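Local structure of putative CRISPR-associated endoribonuclease-like protein Cas6 (Pyrococcus furiosus, 3UFC) at residues 25-30 with 230-235; 98-103 with 108-113. The protein probably binds CRISPR RNA as a Cas6-family paralogue of the prokaryotic adaptive immune system that defends against viruses and plasmids. All blocks are in the same frame, centred on the assembly; numbering follows the deposited sequence.

Contact 1. Residues 25-30 with 230-235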
ATOM      1  N   GLU A  25      -8.630  -9.994  -0.187  1.00 26.39           N
ATOM      2  CA  GLU A  25      -8.442 -11.203  -0.985  1.00 27.38           C
ATOM      3  C   GLU A  25      -7.039 -11.232  -1.599  1.00 25.80           C
ATOM      4  O   GLU A  25      -6.375 -12.268  -1.607  1.00 25.17           O
ATOM      5  CB  GLU A  25      -9.495 -11.277  -2.096  1.00 28.98           C
ATOM      6  CG  GLU A  25      -9.455 -12.588  -2.870  1.00 35.13           C
ATOM      7  CD  GLU A  25     -10.543 -12.698  -3.926  1.00 38.82           C
ATOM      8  OE1 GLU A  25     -10.681 -13.793  -4.513  1.00 40.05           O
ATOM      9  OE2 GLU A  25     -11.252 -11.697  -4.174  1.00 39.64           O
ATOM     10  N   LEU A  26      -6.593 -10.088  -2.110  1.00 25.31           N
ATOM     11  CA  LEU A  26      -5.262  -9.982  -2.714  1.00 24.12           C
ATOM     12  C   LEU A  26      -4.196 -10.180  -1.633  1.00 24.21           C
ATOM     13  O   LEU A  26      -3.254 -10.957  -1.795  1.00 25.11           O
ATOM     14  CB  LEU A  26      -5.107  -8.610  -3.382  1.00 23.28           C
ATOM     15  CG  LEU A  26      -3.766  -8.289  -4.047  1.00 25.73           C
ATOM     16  CD1 LEU A  26      -3.349  -9.429  -4.980  1.00 26.03           C
ATOM     17  CD2 LEU A  26      -3.899  -6.980  -4.822  1.00 25.07           C
ATOM     18  N   TYR A  27      -4.360  -9.465  -0.526  1.00 25.71           N
ATOM     19  CA  TYR A  27      -3.461  -9.561   0.622  1.00 24.65           C
ATOM     20  C   TYR A  27      -3.306 -11.015   1.067  1.00 24.39           C
ATOM     21  O   TYR A  27      -2.194 -11.502   1.277  1.00 24.58           O
ATOM     22  CB  TYR A  27      -4.041  -8.734   1.776  1.00 24.08           C
ATOM     23  CG  TYR A  27      -3.552  -9.109   3.161  1.00 24.90           C
ATOM     24  CD1 TYR A  27      -2.262  -8.791   3.581  1.00 25.67           C
ATOM     25  CD2 TYR A  27      -4.406  -9.737   4.071  1.00 26.85           C
ATOM     26  CE1 TYR A  27      -1.833  -9.081   4.880  1.00 26.49           C
ATOM     27  CE2 TYR A  27      -3.989 -10.030   5.371  1.00 26.44           C
ATOM     28  CZ  TYR A  27      -2.705  -9.697   5.767  1.00 27.42           C
ATOM     29  OH  TYR A  27      -2.298  -9.956   7.052  1.00 31.33           O
ATOM     30  N   SER A  28      -4.438 -11.696   1.220  1.00 25.22           N
ATOM     31  CA  SER A  28      -4.457 -13.089   1.660  1.00 26.35           C
ATOM     32  C   SER A  28      -3.654 -14.006   0.742  1.00 25.65           C
ATOM     33  O   SER A  28      -2.881 -14.841   1.210  1.00 25.49           O
ATOM     34  CB  SER A  28      -5.904 -13.590   1.741  1.00 27.78           C
ATOM     35  OG  SER A  28      -6.660 -12.814   2.661  1.00 32.94           O
ATOM     36  N   GLN A  29      -3.838 -13.848  -0.564  1.00 25.43           N
ATOM     37  CA  GLN A  29      -3.128 -14.679  -1.525  1.00 26.95           C
ATOM     38  C   GLN A  29      -1.623 -14.440  -1.496  1.00 26.67           C
ATOM     39  O   GLN A  29      -0.842 -15.386  -1.581  1.00 26.36           O
ATOM     40  CB  GLN A  29      -3.683 -14.448  -2.930  1.00 27.91           C
ATOM     41  CG  GLN A  29      -5.130 -14.904  -3.069  1.00 30.13           C
ATOM     42  CD  GLN A  29      -5.732 -14.528  -4.404  1.00 31.91           C
ATOM     43  OE1 GLN A  29      -5.459 -15.158  -5.421  1.00 32.07           O
ATOM     44  NE2 GLN A  29      -6.547 -13.479  -4.409  1.00 32.90           N
ATOM     45  N   ILE A  30      -1.211 -13.182  -1.373  1.00 26.28           N
ATOM     46  CA  ILE A  30       0.215 -12.873  -1.320  1.00 24.59           C
ATOM     47  C   ILE A  30       0.819 -13.531  -0.078  1.00 26.02           C
ATOM     48  O   ILE A  30       1.863 -14.187  -0.153  1.00 26.64           O
ATOM     49  CB  ILE A  30       0.461 -11.340  -1.267  1.00 23.50           C
ATOM     50  CG1 ILE A  30      -0.063 -10.686  -2.542  1.00 23.60           C
ATOM     51  CG2 ILE A  30       1.951 -11.053  -1.078  1.00 23.88           C
ATOM     52  CD1 ILE A  30      -0.055  -9.155  -2.523  1.00 23.25           C
ATOM     53  N   THR A 230      -0.859  -0.502   5.973  1.00 20.34           N
ATOM     54  CA  THR A 230      -0.069  -0.658   4.756  1.00 20.57           C
ATOM     55  C   THR A 230       0.023  -2.091   4.233  1.00 21.16           C
ATOM     56  O   THR A 230       0.009  -2.308   3.018  1.00 21.57           O
ATOM     57  CB  THR A 230       1.364  -0.065   4.923  1.00 20.05           C
ATOM     58  OG1 THR A 230       2.097  -0.804   5.911  1.00 17.58           O
ATOM     59  CG2 THR A 230       1.270   1.404   5.350  1.00 18.10           C
ATOM     60  N   ASN A 231       0.095  -3.063   5.138  1.00 20.55           N
ATOM     61  CA  ASN A 231       0.195  -4.466   4.741  1.00 23.22           C
ATOM     62  C   ASN A 231      -1.080  -4.976   4.071  1.00 24.22           C
ATOM     63  O   ASN A 231      -1.076  -6.036   3.440  1.00 22.16           O
ATOM     64  CB  ASN A 231       0.538  -5.339   5.952  1.00 23.97           C
ATOM     65  CG  ASN A 231      -0.538  -5.316   7.012  1.00 27.23           C
ATOM     66  OD1 ASN A 231      -1.019  -4.254   7.400  1.00 26.36           O
ATOM     67  ND2 ASN A 231      -0.916  -6.497   7.499  1.00 26.85           N
ATOM     68  N   LEU A 232      -2.166  -4.215   4.196  1.00 23.58           N
ATOM     69  CA  LEU A 232      -3.429  -4.598   3.574  1.00 24.08           C
ATOM     70  C   LEU A 232      -3.547  -3.948   2.199  1.00 23.31           C
ATOM     71  O   LEU A 232      -4.593  -4.025   1.549  1.00 23.65           O
ATOM     72  CB  LEU A 232      -4.616  -4.177   4.449  1.00 25.22           C
ATOM     73  CG  LEU A 232      -4.667  -4.785   5.852  1.00 28.24           C
ATOM     74  CD1 LEU A 232      -5.920  -4.286   6.566  1.00 29.76           C
ATOM     75  CD2 LEU A 232      -4.669  -6.309   5.763  1.00 27.13           C
ATOM     76  N   GLY A 233      -2.470  -3.296   1.766  1.00 22.20           N
ATOM     77  CA  GLY A 233      -2.464  -2.661   0.459  1.00 19.91           C
ATOM     78  C   GLY A 233      -2.747  -1.172   0.461  1.00 20.70           C
ATOM     79  O   GLY A 233      -3.441  -0.669  -0.428  1.00 18.06           O
ATOM     80  N   PHE A 234      -2.192  -0.462   1.442  1.00 18.46           N
ATOM     81  CA  PHE A 234      -2.398   0.975   1.563  1.00 18.47           C
ATOM     82  C   PHE A 234      -1.126   1.776   1.788  1.00 17.48           C
ATOM     83  O   PHE A 234      -0.111   1.245   2.238  1.00 17.59           O
ATOM     84  CB  PHE A 234      -3.344   1.280   2.734  1.00 20.11           C
ATOM     85  CG  PHE A 234      -4.749   0.812   2.513  1.00 20.52           C
ATOM     86  CD1 PHE A 234      -5.137  -0.475   2.881  1.00 22.36           C
ATOM     87  CD2 PHE A 234      -5.678   1.650   1.906  1.00 20.23           C
ATOM     88  CE1 PHE A 234      -6.443  -0.925   2.643  1.00 21.50           C
ATOM     89  CE2 PHE A 234      -6.985   1.213   1.662  1.00 22.61           C
ATOM     90  CZ  PHE A 234      -7.365  -0.078   2.032  1.00 22.74           C
ATOM     91  N   GLY A 235      -1.203   3.064   1.470  1.00 17.91           N
ATOM     92  CA  GLY A 235      -0.094   3.974   1.705  1.00 19.21           C
ATOM     93  C   GLY A 235       1.148   3.889   0.847  1.00 18.67           C
ATOM     94  O   GLY A 235       2.144   4.546   1.150  1.00 20.22           O
TER

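Contact 2. Residues 98-103 with 108-113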
ATOM      1  N   LYS A  98       6.461 -19.576  -7.650  1.00 40.93           N
ATOM      2  CA  LYS A  98       6.022 -20.958  -7.470  1.00 42.17           C
ATOM      3  C   LYS A  98       4.517 -21.128  -7.677  1.00 41.97           C
ATOM      4  O   LYS A  98       4.064 -22.172  -8.146  1.00 42.12           O
ATOM      5  CB  LYS A  98       6.398 -21.450  -6.072  1.00 43.36           C
ATOM      6  CG  LYS A  98       5.859 -22.834  -5.731  1.00 46.58           C
ATOM      7  CD  LYS A  98       6.265 -23.242  -4.324  1.00 49.13           C
ATOM      8  CE  LYS A  98       5.729 -24.618  -3.967  1.00 51.82           C
ATOM      9  NZ  LYS A  98       6.119 -25.026  -2.584  1.00 54.55           N
ATOM     10  N   SER A  99       3.749 -20.104  -7.311  1.00 40.17           N
ATOM     11  CA  SER A  99       2.295 -20.134  -7.459  1.00 38.66           C
ATOM     12  C   SER A  99       1.873 -18.807  -8.091  1.00 38.93           C
ATOM     13  O   SER A  99       1.358 -17.917  -7.411  1.00 39.07           O
ATOM     14  CB  SER A  99       1.643 -20.308  -6.086  1.00 38.67           C
ATOM     15  OG  SER A  99       0.238 -20.411  -6.197  1.00 40.87           O
ATOM     16  N   PRO A 100       2.085 -18.667  -9.413  1.00 38.18           N
ATOM     17  CA  PRO A 100       1.778 -17.485 -10.227  1.00 38.50           C
ATOM     18  C   PRO A 100       0.335 -17.099 -10.542  1.00 38.35           C
ATOM     19  O   PRO A 100       0.114 -16.217 -11.367  1.00 40.15           O
ATOM     20  CB  PRO A 100       2.577 -17.741 -11.498  1.00 38.89           C
ATOM     21  CG  PRO A 100       2.451 -19.228 -11.649  1.00 38.76           C
ATOM     22  CD  PRO A 100       2.722 -19.712 -10.239  1.00 38.43           C
ATOM     23  N   GLU A 101      -0.646 -17.724  -9.905  1.00 39.36           N
ATOM     24  CA  GLU A 101      -2.035 -17.369 -10.194  1.00 40.01           C
ATOM     25  C   GLU A 101      -2.717 -16.582  -9.081  1.00 39.44           C
ATOM     26  O   GLU A 101      -2.536 -16.874  -7.895  1.00 39.40           O
ATOM     27  CB  GLU A 101      -2.865 -18.622 -10.492  1.00 43.78           C
ATOM     28  CG  GLU A 101      -2.496 -19.340 -11.776  1.00 48.57           C
ATOM     29  CD  GLU A 101      -3.515 -20.400 -12.162  1.00 51.57           C
ATOM     30  OE1 GLU A 101      -4.676 -20.037 -12.448  1.00 52.14           O
ATOM     31  OE2 GLU A 101      -3.155 -21.595 -12.176  1.00 55.09           O
ATOM     32  N   PHE A 102      -3.500 -15.581  -9.473  1.00 37.23           N
ATOM     33  CA  PHE A 102      -4.243 -14.761  -8.521  1.00 37.00           C
ATOM     34  C   PHE A 102      -5.716 -14.732  -8.895  1.00 37.74           C
ATOM     35  O   PHE A 102      -6.070 -14.680 -10.073  1.00 36.68           O
ATOM     36  CB  PHE A 102      -3.716 -13.321  -8.478  1.00 35.59           C
ATOM     37  CG  PHE A 102      -2.463 -13.152  -7.663  1.00 35.37           C
ATOM     38  CD1 PHE A 102      -1.211 -13.155  -8.274  1.00 36.23           C
ATOM     39  CD2 PHE A 102      -2.536 -13.001  -6.280  1.00 31.95           C
ATOM     40  CE1 PHE A 102      -0.044 -13.009  -7.514  1.00 35.29           C
ATOM     41  CE2 PHE A 102      -1.384 -12.854  -5.516  1.00 32.22           C
ATOM     42  CZ  PHE A 102      -0.133 -12.858  -6.132  1.00 34.24           C
ATOM     43  N   LYS A 103      -6.571 -14.764  -7.878  1.00 38.18           N
ATOM     44  CA  LYS A 103      -8.010 -14.733  -8.072  1.00 38.78           C
ATOM     45  C   LYS A 103      -8.569 -13.464  -7.434  1.00 38.13           C
ATOM     46  O   LYS A 103      -8.414 -13.245  -6.234  1.00 38.07           O
ATOM     47  CB  LYS A 103      -8.639 -15.969  -7.421  1.00 42.24           C
ATOM     48  CG  LYS A 103     -10.135 -16.115  -7.627  1.00 47.62           C
ATOM     49  CD  LYS A 103     -10.475 -16.372  -9.088  1.00 51.63           C
ATOM     50  CE  LYS A 103     -11.938 -16.765  -9.245  1.00 53.23           C
ATOM     51  NZ  LYS A 103     -12.308 -16.997 -10.670  1.00 55.61           N
ATOM     52  N   GLY A 108      -9.634 -14.495 -12.899  1.00 36.92           N
ATOM     53  CA  GLY A 108      -8.339 -15.100 -12.653  1.00 33.89           C
ATOM     54  C   GLY A 108      -7.254 -14.330 -13.384  1.00 32.54           C
ATOM     55  O   GLY A 108      -7.511 -13.720 -14.424  1.00 31.74           O
ATOM     56  N   PHE A 109      -6.046 -14.348 -12.832  1.00 31.28           N
ATOM     57  CA  PHE A 109      -4.909 -13.655 -13.425  1.00 30.91           C
ATOM     58  C   PHE A 109      -3.681 -14.554 -13.384  1.00 31.21           C
ATOM     59  O   PHE A 109      -3.531 -15.385 -12.484  1.00 30.46           O
ATOM     60  CB  PHE A 109      -4.571 -12.382 -12.641  1.00 30.44           C
ATOM     61  CG  PHE A 109      -5.571 -11.275 -12.794  1.00 29.90           C
ATOM     62  CD1 PHE A 109      -5.373 -10.267 -13.731  1.00 30.25           C
ATOM     63  CD2 PHE A 109      -6.705 -11.229 -11.985  1.00 31.26           C
ATOM     64  CE1 PHE A 109      -6.290  -9.220 -13.863  1.00 32.11           C
ATOM     65  CE2 PHE A 109      -7.630 -10.187 -12.110  1.00 31.71           C
ATOM     66  CZ  PHE A 109      -7.419  -9.181 -13.051  1.00 30.81           C
ATOM     67  N   LEU A 110      -2.805 -14.380 -14.360  1.00 29.97           N
ATOM     68  CA  LEU A 110      -1.561 -15.133 -14.398  1.00 30.85           C
ATOM     69  C   LEU A 110      -0.453 -14.093 -14.282  1.00 29.29           C
ATOM     70  O   LEU A 110      -0.497 -13.067 -14.956  1.00 29.65           O
ATOM     71  CB  LEU A 110      -1.428 -15.900 -15.719  1.00 32.14           C
ATOM     72  CG  LEU A 110      -0.190 -16.797 -15.849  1.00 35.37           C
ATOM     73  CD1 LEU A 110      -0.112 -17.751 -14.664  1.00 34.18           C
ATOM     74  CD2 LEU A 110      -0.256 -17.579 -17.159  1.00 37.27           C
ATOM     75  N   VAL A 111       0.518 -14.327 -13.408  1.00 29.38           N
ATOM     76  CA  VAL A 111       1.619 -13.378 -13.278  1.00 28.77           C
ATOM     77  C   VAL A 111       2.437 -13.495 -14.561  1.00 30.06           C
ATOM     78  O   VAL A 111       2.975 -14.558 -14.863  1.00 29.89           O
ATOM     79  CB  VAL A 111       2.515 -13.705 -12.064  1.00 28.73           C
ATOM     80  CG1 VAL A 111       3.759 -12.823 -12.087  1.00 27.38           C
ATOM     81  CG2 VAL A 111       1.738 -13.483 -10.775  1.00 28.49           C
ATOM     82  N   ALA A 112       2.517 -12.404 -15.315  1.00 29.00           N
ATOM     83  CA  ALA A 112       3.237 -12.400 -16.576  1.00 30.16           C
ATOM     84  C   ALA A 112       4.706 -12.033 -16.439  1.00 32.47           C
ATOM     85  O   ALA A 112       5.524 -12.406 -17.283  1.00 31.53           O
ATOM     86  CB  ALA A 112       2.560 -11.445 -17.549  1.00 27.84           C
ATOM     87  N   ASP A 113       5.045 -11.297 -15.385  1.00 31.50           N
ATOM     88  CA  ASP A 113       6.428 -10.892 -15.183  1.00 32.91           C
ATOM     89  C   ASP A 113       6.609 -10.216 -13.829  1.00 32.66           C
ATOM     90  O   ASP A 113       5.666  -9.642 -13.279  1.00 31.74           O
ATOM     91  CB  ASP A 113       6.843  -9.937 -16.309  1.00 34.93           C
ATOM     92  CG  ASP A 113       8.331  -9.632 -16.308  1.00 38.26           C
ATOM     93  OD1 ASP A 113       9.137 -10.553 -16.065  1.00 38.80           O
ATOM     94  OD2 ASP A 113       8.695  -8.468 -16.569  1.00 42.63           O
TER

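Contact 1. Residues 25-30 with 230-235
Y27, on helix 23-37, packs its ring against L232 and N231 of the loop ahead of strand 237-239. The tight part lies on this ring. The methyl CD2 of L232 sits 3.7 Å from the ring centroid of Y27 and only 7° off the ring normal, a CH-pi contact squarely over one face. A chi1 of 158°, which swings CG away from the backbone N, carries the Y27 ring from the helix to the 3-10 turn 230-232. There the carbonyl O of N231 approaches Y27 CD1 obliquely, at 3.0 Å, which is close for a carbon-oxygen pair. Farther along the ring, N231 turns its amide almost perpendicular to it (87°), and ND2 stays 3.8 Å from Y27 OH while bonding instead to L45 O. The looser side belongs to the partly exposed residues of the helix, S28, E25 and Q29, which do not touch the turn. Q29 NE2 lies 3.1 Å from E25 O, above the carbonyl plane, whereas Q29 N reaches the same oxygen from the opposite face. The loop carries the glycine-rich sequence characteristic of Cas6 and related RAMP proteins. Through this contact, helix 23-37 of the N-terminal family region meets that loop of the C-terminal one. No hydrogen bond crosses between the segments, so the direct contact rests mainly on dispersion, with perhaps a weak electrostatic part from the N231 carbonyl beside the ring C-H.

Contact 2. Residues 98-103 with 108-113
F102 and F109 face each other as an antiparallel hydrogen-bonded pair in the hairpin of strands 101-104 and 107-116. Their backbones exchange two bonds: F109 N gives to F102 O over 2.8 Å and F102 N to F109 O over 3.0 Å, the second straighter at hydrogen (167° against 142°). Both side chains leave on the same face of the sheet, yet they meet only at their roots, CB to CB 4.4 Å, and the rings then diverge. The F109 ring turns its edge to F102 O, in plane, and packs on L9 and P11 of strand 3-11. The F102 ring lies toward helix 23-37, where K33 forms a cation-pi contact with it. Two residues beyond F109, V111 continues this face. Its N bonds to P100 O at 2.8 Å, while its methyl CG2, beside the backbone N, comes within 3.2 Å of that same oxygen. CG2 also meets the edge of the F102 ring, 3.7 Å from CE1, so one methyl packs against both the P100 carbonyl and the F102 ring. On the other face, E101 CG touches L110 CD1 at 4.1 Å in an exposed setting. This hairpin forms one margin of a ferredoxin-like sheet, with 101-104 outermost. Three backbone hydrogen bonds hold the strands, while E101 O turns to K33 NZ and L110 to L10 of strand 3-11; on the face of F102, F109 and V111 the side chains add apolar contacts, chiefly the V111 methyl at the F102 edge.

Overall arrangement
Contacts 1 and 2 share helix 23-37, which faces the loop 230-235 with Y27 and the edge strand 101-104 with other residues. Their centres are 16 Å apart, contact 1 about 7 Å from the centre of the chain and contact 2 about 19 Å. The bridge is direct: Q29 NE2 lies 2.6 Å from K103 O, a probable hydrogen bond, and L26 CD1 packs 3.9 Å from F102 CD2. In sequence, the hairpin of contact 2 falls between the two distant segments of contact 1. The helix therefore connects the outer strand of the N-terminal ferredoxin-like sheet to the glycine-rich loop of the C-terminal region.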